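Local coordinates for protein putative dihydrodipicolinate synthase (Thermus thermophilus, PDB 2PCQ) that is of unknown function but belongs to the dihydrodipicolinate synthetase family, folds as a TIM barrel and has four chains in its assembly, at residues M1-I6 / V32-V37; S40-G44 / G237-K242; E50-R54 / G79-E83; D133-V139 / R160-Y164; F181-A186 / L207-F211. All blocks are in the same frame, centred on the assembly; numbering follows the deposited sequence.

Contact 1: M1-I6 / V32-V37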
# COMPACT_ATOMS: atom_id res chain seq x y z
N MSE A 1 -29.62 8.83 12.20
CA MSE A 1 -29.38 9.09 13.65
C MSE A 1 -27.92 9.42 13.93
O MSE A 1 -27.06 9.31 13.05
CB MSE A 1 -29.77 7.87 14.48
CG MSE A 1 -31.19 7.41 14.25
SE MSE A 1 -31.64 6.02 15.50
CE MSE A 1 -30.86 4.53 14.51
N ILE A 2 -27.66 9.83 15.16
CA ILE A 2 -26.32 10.16 15.61
C ILE A 2 -26.03 9.31 16.83
O ILE A 2 -26.74 9.40 17.84
CB ILE A 2 -26.21 11.65 16.03
CG1 ILE A 2 -26.50 12.58 14.84
CG2 ILE A 2 -24.82 11.93 16.61
CD1 ILE A 2 -25.52 12.39 13.67
N LEU A 3 -25.02 8.46 16.73
CA LEU A 3 -24.64 7.59 17.84
C LEU A 3 -23.15 7.70 18.10
O LEU A 3 -22.35 7.74 17.17
CB LEU A 3 -24.97 6.12 17.56
CG LEU A 3 -26.43 5.72 17.40
CD1 LEU A 3 -26.92 6.03 16.00
CD2 LEU A 3 -26.55 4.23 17.68
N PRO A 4 -22.75 7.77 19.37
CA PRO A 4 -21.31 7.86 19.62
C PRO A 4 -20.72 6.52 20.03
O PRO A 4 -21.38 5.72 20.70
CB PRO A 4 -21.24 8.87 20.75
CG PRO A 4 -22.41 8.45 21.60
CD PRO A 4 -23.51 8.20 20.56
N PRO A 5 -19.48 6.24 19.61
CA PRO A 5 -18.84 4.98 19.99
C PRO A 5 -18.18 5.32 21.33
O PRO A 5 -17.07 5.85 21.36
CB PRO A 5 -17.83 4.75 18.87
CG PRO A 5 -17.43 6.14 18.50
CD PRO A 5 -18.76 6.88 18.50
N ILE A 6 -18.86 5.05 22.44
CA ILE A 6 -18.30 5.39 23.73
C ILE A 6 -17.06 4.59 24.10
O ILE A 6 -16.98 3.39 23.86
CB ILE A 6 -19.34 5.25 24.88
CG1 ILE A 6 -19.74 3.79 25.07
CG2 ILE A 6 -20.56 6.10 24.57
CD1 ILE A 6 -20.56 3.55 26.32
N VAL A 32 -27.82 11.81 22.61
CA VAL A 32 -27.80 11.11 21.32
C VAL A 32 -28.97 10.15 21.12
O VAL A 32 -29.75 9.90 22.03
CB VAL A 32 -26.48 10.31 21.17
CG1 VAL A 32 -25.29 11.27 21.13
CG2 VAL A 32 -26.32 9.35 22.34
N ASP A 33 -29.08 9.60 19.91
CA ASP A 33 -30.15 8.67 19.58
C ASP A 33 -29.94 7.28 20.16
O ASP A 33 -30.88 6.51 20.32
CB ASP A 33 -30.30 8.57 18.06
CG ASP A 33 -30.80 9.86 17.44
OD1 ASP A 33 -31.99 10.18 17.64
OD2 ASP A 33 -30.01 10.55 16.76
N GLY A 34 -28.68 6.96 20.46
CA GLY A 34 -28.36 5.66 21.01
C GLY A 34 -26.86 5.55 21.18
O GLY A 34 -26.12 6.45 20.79
N LEU A 35 -26.41 4.45 21.76
CA LEU A 35 -24.98 4.26 21.98
C LEU A 35 -24.44 3.04 21.25
O LEU A 35 -25.16 2.08 20.99
CB LEU A 35 -24.70 4.06 23.48
CG LEU A 35 -25.14 5.10 24.50
CD1 LEU A 35 -24.85 4.56 25.90
CD2 LEU A 35 -24.42 6.43 24.28
N LEU A 36 -23.15 3.10 20.93
CA LEU A 36 -22.46 1.97 20.32
C LEU A 36 -21.45 1.56 21.37
O LEU A 36 -20.51 2.30 21.66
CB LEU A 36 -21.73 2.36 19.03
CG LEU A 36 -20.63 1.37 18.62
CD1 LEU A 36 -21.19 -0.05 18.52
CD2 LEU A 36 -20.01 1.79 17.29
N VAL A 37 -21.65 0.38 21.96
CA VAL A 37 -20.74 -0.14 22.97
C VAL A 37 -19.72 -1.05 22.29
O VAL A 37 -20.07 -1.87 21.45
CB VAL A 37 -21.50 -0.95 24.05
CG1 VAL A 37 -20.54 -1.44 25.12
CG2 VAL A 37 -22.59 -0.09 24.68
O HOH W 1 -17.78 2.18 21.57

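Contact 2: S40-G44 / G237-K242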
# COMPACT_ATOMS: atom_id res chain seq x y z
N SER A 40 -15.11 0.66 17.41
CA SER A 40 -13.67 0.72 17.17
C SER A 40 -12.94 1.64 18.15
O SER A 40 -11.75 1.45 18.42
CB SER A 40 -13.36 1.13 15.72
OG SER A 40 -13.90 2.40 15.41
N ASN A 41 -13.63 2.64 18.69
CA ASN A 41 -13.02 3.55 19.66
C ASN A 41 -13.25 3.06 21.09
O ASN A 41 -12.81 3.69 22.05
CB ASN A 41 -13.61 4.96 19.51
CG ASN A 41 -12.91 5.77 18.43
OD1 ASN A 41 -11.87 6.39 18.67
ND2 ASN A 41 -13.48 5.76 17.22
N GLY A 42 -13.92 1.91 21.22
CA GLY A 42 -14.22 1.37 22.54
C GLY A 42 -13.26 0.36 23.15
O GLY A 42 -13.54 -0.17 24.22
N GLU A 43 -12.14 0.10 22.48
CA GLU A 43 -11.13 -0.84 22.96
C GLU A 43 -11.66 -2.23 23.32
O GLU A 43 -11.19 -2.87 24.25
CB GLU A 43 -10.39 -0.25 24.17
CG GLU A 43 -9.50 0.93 23.80
CD GLU A 43 -8.75 1.51 24.99
OE1 GLU A 43 -7.74 0.91 25.42
OE2 GLU A 43 -9.18 2.56 25.50
N GLY A 44 -12.65 -2.70 22.55
CA GLY A 44 -13.19 -4.01 22.81
C GLY A 44 -12.13 -5.09 22.71
O GLY A 44 -12.12 -6.02 23.52
N GLY A 237 -6.91 9.49 17.61
CA GLY A 237 -7.45 8.20 18.03
C GLY A 237 -7.98 8.13 19.45
O GLY A 237 -8.42 9.13 20.02
N VAL A 238 -7.94 6.94 20.04
CA VAL A 238 -8.45 6.73 21.39
C VAL A 238 -7.81 7.58 22.48
O VAL A 238 -8.51 8.11 23.34
CB VAL A 238 -8.37 5.23 21.79
CG1 VAL A 238 -8.79 5.05 23.24
CG2 VAL A 238 -9.29 4.42 20.89
N PRO A 239 -6.47 7.72 22.47
CA PRO A 239 -5.85 8.55 23.51
C PRO A 239 -6.38 9.99 23.51
O PRO A 239 -6.62 10.56 24.57
CB PRO A 239 -4.36 8.48 23.17
CG PRO A 239 -4.23 7.12 22.56
CD PRO A 239 -5.44 7.05 21.66
N LEU A 240 -6.56 10.56 22.33
CA LEU A 240 -7.05 11.93 22.24
C LEU A 240 -8.51 12.01 22.67
O LEU A 240 -8.91 12.95 23.36
CB LEU A 240 -6.90 12.48 20.81
CG LEU A 240 -7.34 13.94 20.61
CD1 LEU A 240 -6.60 14.84 21.60
CD2 LEU A 240 -7.07 14.39 19.18
N LEU A 241 -9.31 11.03 22.27
CA LEU A 241 -10.72 10.99 22.64
C LEU A 241 -10.90 10.95 24.15
O LEU A 241 -11.68 11.71 24.71
CB LEU A 241 -11.40 9.77 22.01
CG LEU A 241 -12.85 9.52 22.43
CD1 LEU A 241 -13.69 10.74 22.06
CD2 LEU A 241 -13.39 8.27 21.75
N LYS A 242 -10.18 10.05 24.81
CA LYS A 242 -10.30 9.92 26.25
C LYS A 242 -9.78 11.15 26.99
O LYS A 242 -10.38 11.59 27.97
CB LYS A 242 -9.57 8.66 26.74
CG LYS A 242 -10.35 7.38 26.45
CD LYS A 242 -9.72 6.17 27.13
CE LYS A 242 -10.66 4.98 27.10
NZ LYS A 242 -10.10 3.80 27.81
O HOH W 2 -11.05 9.17 18.24

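Contact 3: E50-R54 / G79-E83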
# COMPACT_ATOMS: atom_id res chain seq x y z
N GLU A 50 -13.89 -12.35 29.62
CA GLU A 50 -14.46 -12.13 30.95
C GLU A 50 -14.73 -10.65 31.20
O GLU A 50 -15.81 -10.27 31.66
CB GLU A 50 -13.50 -12.69 32.01
CG GLU A 50 -14.04 -12.73 33.43
CD GLU A 50 -13.99 -11.38 34.13
OE1 GLU A 50 -12.93 -10.73 34.06
OE2 GLU A 50 -15.00 -10.98 34.74
N GLU A 51 -13.75 -9.80 30.89
CA GLU A 51 -13.89 -8.36 31.07
C GLU A 51 -14.96 -7.83 30.12
O GLU A 51 -15.75 -6.95 30.48
CB GLU A 51 -12.55 -7.66 30.83
CG GLU A 51 -11.43 -8.19 31.72
CD GLU A 51 -10.06 -7.62 31.37
OE1 GLU A 51 -9.74 -7.56 30.16
OE2 GLU A 51 -9.31 -7.24 32.30
N ARG A 52 -15.00 -8.38 28.91
CA ARG A 52 -15.97 -7.98 27.90
C ARG A 52 -17.39 -8.17 28.42
O ARG A 52 -18.23 -7.28 28.31
CB ARG A 52 -15.78 -8.83 26.63
CG ARG A 52 -16.70 -8.50 25.47
CD ARG A 52 -16.63 -9.59 24.41
NE ARG A 52 -17.15 -10.85 24.92
CZ ARG A 52 -16.70 -12.06 24.57
NH1 ARG A 52 -15.71 -12.18 23.70
NH2 ARG A 52 -17.24 -13.14 25.10
N ALA A 53 -17.66 -9.33 29.00
CA ALA A 53 -18.98 -9.64 29.55
C ALA A 53 -19.27 -8.78 30.77
O ALA A 53 -20.38 -8.29 30.95
CB ALA A 53 -19.06 -11.12 29.92
N ARG A 54 -18.26 -8.60 31.61
CA ARG A 54 -18.40 -7.81 32.83
C ARG A 54 -18.71 -6.35 32.49
O ARG A 54 -19.60 -5.74 33.08
CB ARG A 54 -17.10 -7.89 33.64
CG ARG A 54 -17.27 -7.64 35.13
CD ARG A 54 -15.99 -8.03 35.87
NE ARG A 54 -14.92 -7.06 35.65
CZ ARG A 54 -13.64 -7.38 35.54
NH1 ARG A 54 -13.26 -8.65 35.60
NH2 ARG A 54 -12.73 -6.43 35.36
N GLY A 79 -19.85 -16.45 22.26
CA GLY A 79 -20.04 -15.86 23.57
C GLY A 79 -20.35 -14.37 23.52
O GLY A 79 -21.22 -13.88 24.24
N ALA A 80 -19.63 -13.66 22.66
CA ALA A 80 -19.83 -12.23 22.52
C ALA A 80 -21.26 -11.94 22.08
O ALA A 80 -21.90 -11.03 22.59
CB ALA A 80 -18.85 -11.66 21.49
N LEU A 81 -21.76 -12.74 21.14
CA LEU A 81 -23.12 -12.56 20.64
C LEU A 81 -24.15 -12.85 21.73
O LEU A 81 -25.08 -12.08 21.92
CB LEU A 81 -23.36 -13.46 19.42
CG LEU A 81 -24.69 -13.31 18.68
CD1 LEU A 81 -24.56 -13.82 17.26
CD2 LEU A 81 -25.79 -14.06 19.43
N LEU A 82 -23.97 -13.95 22.46
CA LEU A 82 -24.91 -14.32 23.52
C LEU A 82 -24.98 -13.22 24.58
O LEU A 82 -26.06 -12.91 25.08
CB LEU A 82 -24.50 -15.63 24.18
CG LEU A 82 -24.56 -16.90 23.32
CD1 LEU A 82 -24.13 -18.10 24.14
CD2 LEU A 82 -25.97 -17.09 22.78
N GLU A 83 -23.83 -12.65 24.91
CA GLU A 83 -23.74 -11.59 25.90
C GLU A 83 -24.49 -10.34 25.43
O GLU A 83 -25.24 -9.73 26.19
CB GLU A 83 -22.27 -11.26 26.16
CG GLU A 83 -21.55 -12.32 26.98
CD GLU A 83 -20.04 -12.31 26.78
OE1 GLU A 83 -19.49 -11.25 26.42
OE2 GLU A 83 -19.40 -13.36 27.01
O HOH W 3 -20.20 -8.61 26.39

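Contact 4: D133-V139 / R160-Y164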
# COMPACT_ATOMS: atom_id res chain seq x y z
N ASP A 133 -9.94 -5.69 4.14
CA ASP A 133 -11.01 -5.17 3.32
C ASP A 133 -12.32 -5.94 3.49
O ASP A 133 -12.34 -7.05 4.02
CB ASP A 133 -10.57 -5.19 1.85
CG ASP A 133 -11.55 -4.50 0.92
OD1 ASP A 133 -12.07 -3.43 1.31
OD2 ASP A 133 -11.77 -5.00 -0.19
N LEU A 134 -13.42 -5.31 3.08
CA LEU A 134 -14.74 -5.91 3.10
C LEU A 134 -15.25 -5.53 1.71
O LEU A 134 -15.90 -4.49 1.54
CB LEU A 134 -15.63 -5.30 4.19
CG LEU A 134 -17.06 -5.86 4.27
CD1 LEU A 134 -17.03 -7.38 4.36
CD2 LEU A 134 -17.77 -5.29 5.47
N PRO A 135 -14.93 -6.35 0.70
CA PRO A 135 -15.32 -6.13 -0.69
C PRO A 135 -16.77 -5.74 -0.87
O PRO A 135 -17.65 -6.27 -0.19
CB PRO A 135 -14.99 -7.47 -1.35
CG PRO A 135 -13.82 -7.95 -0.56
CD PRO A 135 -14.24 -7.65 0.85
N LEU A 136 -17.02 -4.82 -1.79
CA LEU A 136 -18.38 -4.39 -2.07
C LEU A 136 -19.17 -5.59 -2.60
O LEU A 136 -20.38 -5.68 -2.40
CB LEU A 136 -18.38 -3.24 -3.09
CG LEU A 136 -17.76 -1.93 -2.56
CD1 LEU A 136 -17.66 -0.89 -3.68
CD2 LEU A 136 -18.60 -1.41 -1.41
N GLU A 137 -18.48 -6.51 -3.26
CA GLU A 137 -19.14 -7.71 -3.78
C GLU A 137 -19.73 -8.50 -2.61
O GLU A 137 -20.84 -9.02 -2.71
CB GLU A 137 -18.15 -8.62 -4.52
CG GLU A 137 -17.63 -8.11 -5.86
CD GLU A 137 -16.75 -6.88 -5.73
OE1 GLU A 137 -16.04 -6.74 -4.71
OE2 GLU A 137 -16.75 -6.05 -6.67
N ALA A 138 -18.98 -8.59 -1.52
CA ALA A 138 -19.44 -9.32 -0.34
C ALA A 138 -20.60 -8.58 0.31
O ALA A 138 -21.57 -9.20 0.75
CB ALA A 138 -18.30 -9.47 0.66
N VAL A 139 -20.51 -7.25 0.38
CA VAL A 139 -21.59 -6.46 0.97
C VAL A 139 -22.88 -6.68 0.19
O VAL A 139 -23.95 -6.82 0.77
CB VAL A 139 -21.25 -4.95 0.97
CG1 VAL A 139 -22.43 -4.15 1.53
CG2 VAL A 139 -19.99 -4.69 1.80
N ARG A 160 -17.56 3.96 -1.78
CA ARG A 160 -18.30 2.84 -1.21
C ARG A 160 -19.70 3.29 -0.81
O ARG A 160 -20.68 2.60 -1.07
CB ARG A 160 -17.56 2.28 0.01
CG ARG A 160 -16.22 1.60 -0.33
CD ARG A 160 -15.48 1.15 0.93
NE ARG A 160 -16.25 0.20 1.72
CZ ARG A 160 -16.17 -1.13 1.61
NH1 ARG A 160 -15.34 -1.68 0.73
NH2 ARG A 160 -16.93 -1.91 2.37
N ILE A 161 -19.79 4.47 -0.19
CA ILE A 161 -21.08 5.01 0.24
C ILE A 161 -21.97 5.22 -0.99
O ILE A 161 -23.16 4.89 -0.97
CB ILE A 161 -20.91 6.37 0.96
CG1 ILE A 161 -19.96 6.23 2.16
CG2 ILE A 161 -22.27 6.90 1.40
CD1 ILE A 161 -20.49 5.37 3.28
N ALA A 162 -21.39 5.77 -2.05
CA ALA A 162 -22.12 6.02 -3.29
C ALA A 162 -22.63 4.70 -3.87
O ALA A 162 -23.73 4.64 -4.43
CB ALA A 162 -21.22 6.73 -4.31
N PHE A 163 -21.82 3.66 -3.74
CA PHE A 163 -22.19 2.33 -4.23
C PHE A 163 -23.43 1.82 -3.49
O PHE A 163 -24.39 1.39 -4.11
CB PHE A 163 -21.04 1.35 -4.02
CG PHE A 163 -21.39 -0.08 -4.36
CD1 PHE A 163 -21.22 -0.57 -5.65
CD2 PHE A 163 -21.90 -0.93 -3.38
CE1 PHE A 163 -21.56 -1.89 -5.97
CE2 PHE A 163 -22.24 -2.24 -3.69
CZ PHE A 163 -22.07 -2.73 -4.98
N TYR A 164 -23.41 1.87 -2.16
CA TYR A 164 -24.55 1.40 -1.38
C TYR A 164 -25.81 2.14 -1.82
O TYR A 164 -26.87 1.54 -1.98
CB TYR A 164 -24.35 1.64 0.12
CG TYR A 164 -23.03 1.18 0.70
CD1 TYR A 164 -22.45 -0.03 0.32
CD2 TYR A 164 -22.37 1.95 1.66
CE1 TYR A 164 -21.24 -0.46 0.88
CE2 TYR A 164 -21.17 1.53 2.23
CZ TYR A 164 -20.61 0.33 1.84
OH TYR A 164 -19.42 -0.07 2.40
O HOH W 4 -12.71 -1.01 -0.52

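Contact 5: F181-A186 / L207-F211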
# COMPACT_ATOMS: atom_id res chain seq x y z
N PHE A 181 -18.53 13.87 6.77
CA PHE A 181 -19.92 13.65 7.14
C PHE A 181 -20.97 14.20 6.17
O PHE A 181 -21.84 13.45 5.72
CB PHE A 181 -20.18 14.20 8.55
CG PHE A 181 -21.48 13.74 9.15
CD1 PHE A 181 -21.87 12.41 9.04
CD2 PHE A 181 -22.30 14.62 9.84
CE1 PHE A 181 -23.07 11.96 9.60
CE2 PHE A 181 -23.50 14.19 10.41
CZ PHE A 181 -23.88 12.86 10.29
N LEU A 182 -20.90 15.48 5.83
CA LEU A 182 -21.89 16.05 4.92
C LEU A 182 -21.84 15.36 3.56
O LEU A 182 -22.87 15.19 2.91
CB LEU A 182 -21.68 17.56 4.76
CG LEU A 182 -22.70 18.28 3.87
CD1 LEU A 182 -24.11 17.99 4.36
CD2 LEU A 182 -22.43 19.78 3.88
N GLY A 183 -20.65 14.96 3.13
CA GLY A 183 -20.52 14.28 1.86
C GLY A 183 -21.22 12.93 1.88
O GLY A 183 -21.86 12.54 0.92
N ALA A 184 -21.09 12.22 3.00
CA ALA A 184 -21.72 10.91 3.16
C ALA A 184 -23.24 11.07 3.14
O ALA A 184 -23.95 10.26 2.54
CB ALA A 184 -21.28 10.27 4.45
N LEU A 185 -23.73 12.11 3.81
CA LEU A 185 -25.17 12.37 3.86
C LEU A 185 -25.71 12.63 2.46
O LEU A 185 -26.77 12.13 2.09
CB LEU A 185 -25.47 13.57 4.77
CG LEU A 185 -25.15 13.39 6.26
CD1 LEU A 185 -25.52 14.66 7.01
CD2 LEU A 185 -25.92 12.19 6.81
N ALA A 186 -24.96 13.41 1.68
CA ALA A 186 -25.36 13.72 0.32
C ALA A 186 -25.44 12.42 -0.47
O ALA A 186 -26.28 12.27 -1.36
CB ALA A 186 -24.35 14.65 -0.33
N LEU A 207 -26.23 19.24 12.09
CA LEU A 207 -25.75 19.14 10.72
C LEU A 207 -26.65 18.18 9.95
O LEU A 207 -27.05 18.46 8.82
CB LEU A 207 -24.29 18.65 10.71
CG LEU A 207 -23.59 18.39 9.37
CD1 LEU A 207 -23.91 19.50 8.38
CD2 LEU A 207 -22.08 18.31 9.61
N LEU A 208 -26.96 17.05 10.57
CA LEU A 208 -27.83 16.06 9.97
C LEU A 208 -29.21 16.69 9.71
O LEU A 208 -29.79 16.50 8.63
CB LEU A 208 -27.98 14.85 10.91
CG LEU A 208 -29.01 13.78 10.54
CD1 LEU A 208 -28.71 13.23 9.16
CD2 LEU A 208 -28.98 12.66 11.58
N ASP A 209 -29.72 17.44 10.68
CA ASP A 209 -31.02 18.08 10.53
C ASP A 209 -31.03 19.10 9.39
O ASP A 209 -31.96 19.12 8.58
CB ASP A 209 -31.44 18.79 11.83
CG ASP A 209 -31.85 17.81 12.92
OD1 ASP A 209 -32.33 16.70 12.59
OD2 ASP A 209 -31.70 18.15 14.11
N HIS A 210 -29.99 19.93 9.32
CA HIS A 210 -29.90 20.92 8.25
C HIS A 210 -30.00 20.23 6.89
O HIS A 210 -30.72 20.67 6.01
CB HIS A 210 -28.57 21.68 8.30
CG HIS A 210 -28.51 22.75 9.35
ND1 HIS A 210 -29.50 23.69 9.51
CD2 HIS A 210 -27.55 23.06 10.25
CE1 HIS A 210 -29.15 24.54 10.46
NE2 HIS A 210 -27.97 24.18 10.93
N PHE A 211 -29.25 19.14 6.73
CA PHE A 211 -29.27 18.42 5.46
C PHE A 211 -30.65 17.86 5.17
O PHE A 211 -31.20 18.07 4.09
CB PHE A 211 -28.26 17.27 5.47
CG PHE A 211 -28.25 16.48 4.19
CD1 PHE A 211 -27.66 16.99 3.04
CD2 PHE A 211 -28.89 15.24 4.12
CE1 PHE A 211 -27.70 16.28 1.84
CE2 PHE A 211 -28.93 14.52 2.93
CZ PHE A 211 -28.34 15.04 1.79

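Contact 1: M1-I6 / V32-V37
D33 holds the start of the chain with its carboxylate. Its OD2 takes the N-H of I2 (I2 N to D33 OD2 2.9 Å). The donor comes to the anti side of the carboxylate and somewhat out of its plane. D33 N returns a bond to I2 O at 3.1 Å. The first torsion of D33 (chi1 -68°) sets the carboxylate beside the D33 backbone N, so OD2 reaches I2 N while D33 N meets I2 O. R205 makes a salt bridge to the same OD2. M1, a selenomethionine, rests its CB on D33 OD2 at 3.5 Å.

L3 lies over G34, with L3 CB 3.4 Å from G34 O. P4 CD touches V32 CG2 at 3.5 Å, and P4 CG meets L35 CD2. L35 CD2 also reaches I6 CG2 at 3.9 Å. I6 has CG1 between its backbone N and carbonyl carbon (chi1 66°), and this turns CG2 to L35. L36 N bonds to P4 O at 3.2 Å. The return bond from I6 N to L36 O is weak. A water donates to both I6 O and L36 O.

P5 and L36 form a parallel bridge, with side chains on one face. Strands 2-6 and 36-37 belong to one beta-alpha-beta unit of the barrel, joined by helix 18-28. I6 and L35 pack on that helix. I2 touches helix 201-212, and L3 and L36 touch I193 of strand 191-193.

Contact 2: S40-G44 / G237-K242
N41 and V238 have the nearest CA atoms of the two segments, 5.8 Å apart. Segment 40-44 is an irregular loop, and E43 takes positive backbone angles in it. Segment 237-242 is part of helix 216-247. The helix is kinked here: the N atoms of V238 and P239 make no bond to the turn before. G237 has a positive phi of 58° at this point. L241 N and K242 N still bond to the oxygens four residues back.

V238 splits its two methyls between the loop residues. Its first torsion (chi1 175°) sends CG1 to the carboxylate of E43 and CG2 to N41. V238 CG1 lies 3.4 Å from E43 OE2. The L241 side chain runs obliquely across N41, with L241 CD2 3.9 Å from N41 OD1. Beyond them, E43 and K242 come from opposite directions on extended chains. K242 NZ donates to E43 OE2 at 2.8 Å in a salt bridge. NZ sits on the syn side of the carboxylate, 28° out of its plane.

Y100 of the second subunit packs on V238, and its OH bonds to S40 O. K242 NZ also donates to T8 O and Y254 O. E43 OE1 accepts from H46 ND1 and R256 N. Both buried charged ends are thus met by several polar partners. The ion pair ties the loop after strand 36-37 to helix 216-247. V238 CG1 flanks the carboxylate, and L241 packs on N41.

Contact 3: E50-R54 / G79-E83
R52 and E83 make the ionic part of this contact. The arginine grips the carboxylate side-on with two nitrogens, one to each oxygen. R52 NE donates to E83 OE1 at 2.8 Å, and R52 NH2 donates to E83 OE2 at 2.9 Å. The second bond is fairly straight. Both oxygens lie near the guanidinium plane. They are met on their syn sides, but the two flat groups are not coplanar; their planes are 37° apart. R52 stretches away from its helix with CG anti to the backbone N (chi1 -178°). It then bends at chi3 (65°), which brings NE and NH2 round to E83. The two charges probably stabilise each other. R52 NH1 has a further, weak and long ion pair with E71.

The two helices lie side by side on the outside of the TIM barrel. Helix 49-57 comes after strand 36-37, and helix 74-87 comes after strand 66-69. The two short segments run almost parallel, with axes 10.3 Å apart at their closest.

A water adds a polar link. It donates to E83 OE1 at 2.7 Å and weakly to R52 O. R52 O also accepts from the OH of Y38.

The remaining contacts are packing. A80 puts its CA over one face of the R52 guanidinium, toward the rim, with A80 CA 3.7 Å from R52 CZ. A53 CB presses on the carboxylate carbon, 3.5 Å from E83 CD. Behind the pair, A80 also touches L69 of strand 66-69.

Contact 4: D133-V139 / R160-Y164
R160 and L134 meet through a bend in the arginine chain. CG of R160 lies beside its backbone N (chi1 -68°), and the chain turns at chi3 (60°) to aim its end at L134. There both end nitrogens donate to one oxygen. R160 NH2 is 2.9 Å from L134 O, in the carbonyl plane. R160 NH1 is 3.0 Å from L134 O but stands above that plane. L134 O itself lies in the guanidinium plane. D133 OD1 adds only a long charge pairing to R160, from well outside this plane. A water donates to D133 OD1 and accepts from R160 NH1.

Segment 133-139 runs from a loop into helix 136-142, and 160-164 lies in helix 158-167. Both helices are in the barrel's outer layer, with strand 148-153 between them in the chain. D153 of that strand makes a salt bridge with R160 NE and a hydrogen bond with Y164 OH.

L136 packs between the aromatic residues and the arginine. Its CD2 stands over the centre of one guanidinium face, 3.9 Å from R160 CZ. L136 CD2 also touches Y164 CE1 at 3.6 Å. L136 CB lies over the F163 ring, 4.1 Å from its centroid. V139 CG1 meets Y164 CE1 at 3.9 Å. F163 also packs on F227 of the third subunit.

Contact 5: F181-A186 / L207-F211
F181 meets L207 with the edge of its ring. F181 CD2 lies 3.7 Å from L207 CD2, near the ring plane. The ring swings out with CG anti to the backbone N (chi1 -166°), and one of its faces is covered by L185 CD1. L182 reaches across with one methyl: L182 CD1 is 3.9 Å from F211 CD1, and it also comes near L207 CD1.

L185 touches both L208 and F211. Its CB stands over one face of the F211 ring, 4.0 Å from the centroid, in a CH-pi contact. CG lies beside the backbone N (chi1 -66°), and this carries the two methyls toward L208. L185 CD2 touches L208 CD1 at 3.8 Å. A186 closes the segment, with its CA 3.6 Å from F211 CZ.

Helices 181-186 and 201-212 follow strands 172-175 and 191-193 of the barrel, and the two segments cross at -37°. I2 of strand 2-6 packs on both F181 and L208. At the far end A186 touches A186 of the third subunit, and F211 touches L216 there. The join between the helices is apolar, made of leucines, an alanine and two phenylalanine rings. It therefore rests on close packing, without directed polar bonds between the segments.

Overall arrangement
The five contacts belong to one closed parallel barrel and its outer helices. Contact 1 joins the first two strands of the barrel. Its centre is about 8 Å from the centre of the chain. Contacts 3, 4 and 5 join helices on the outside, with centres about 17 to 18 Å from the centre of the chain. Contacts 3 and 5 lie on opposite sides, about 35 Å apart, centre to centre. Contacts 1, 3, 4 and 5 follow in series along the chain. Contact 2 spans 193 residues and encloses 3, 4 and 5, so it brings the late helix 216-247 back to an early loop. Contact 1 touches contacts 2 and 5, and contact 4 touches 5. Contacts 4 and 5 also reach the third subunit, contact 2 the second.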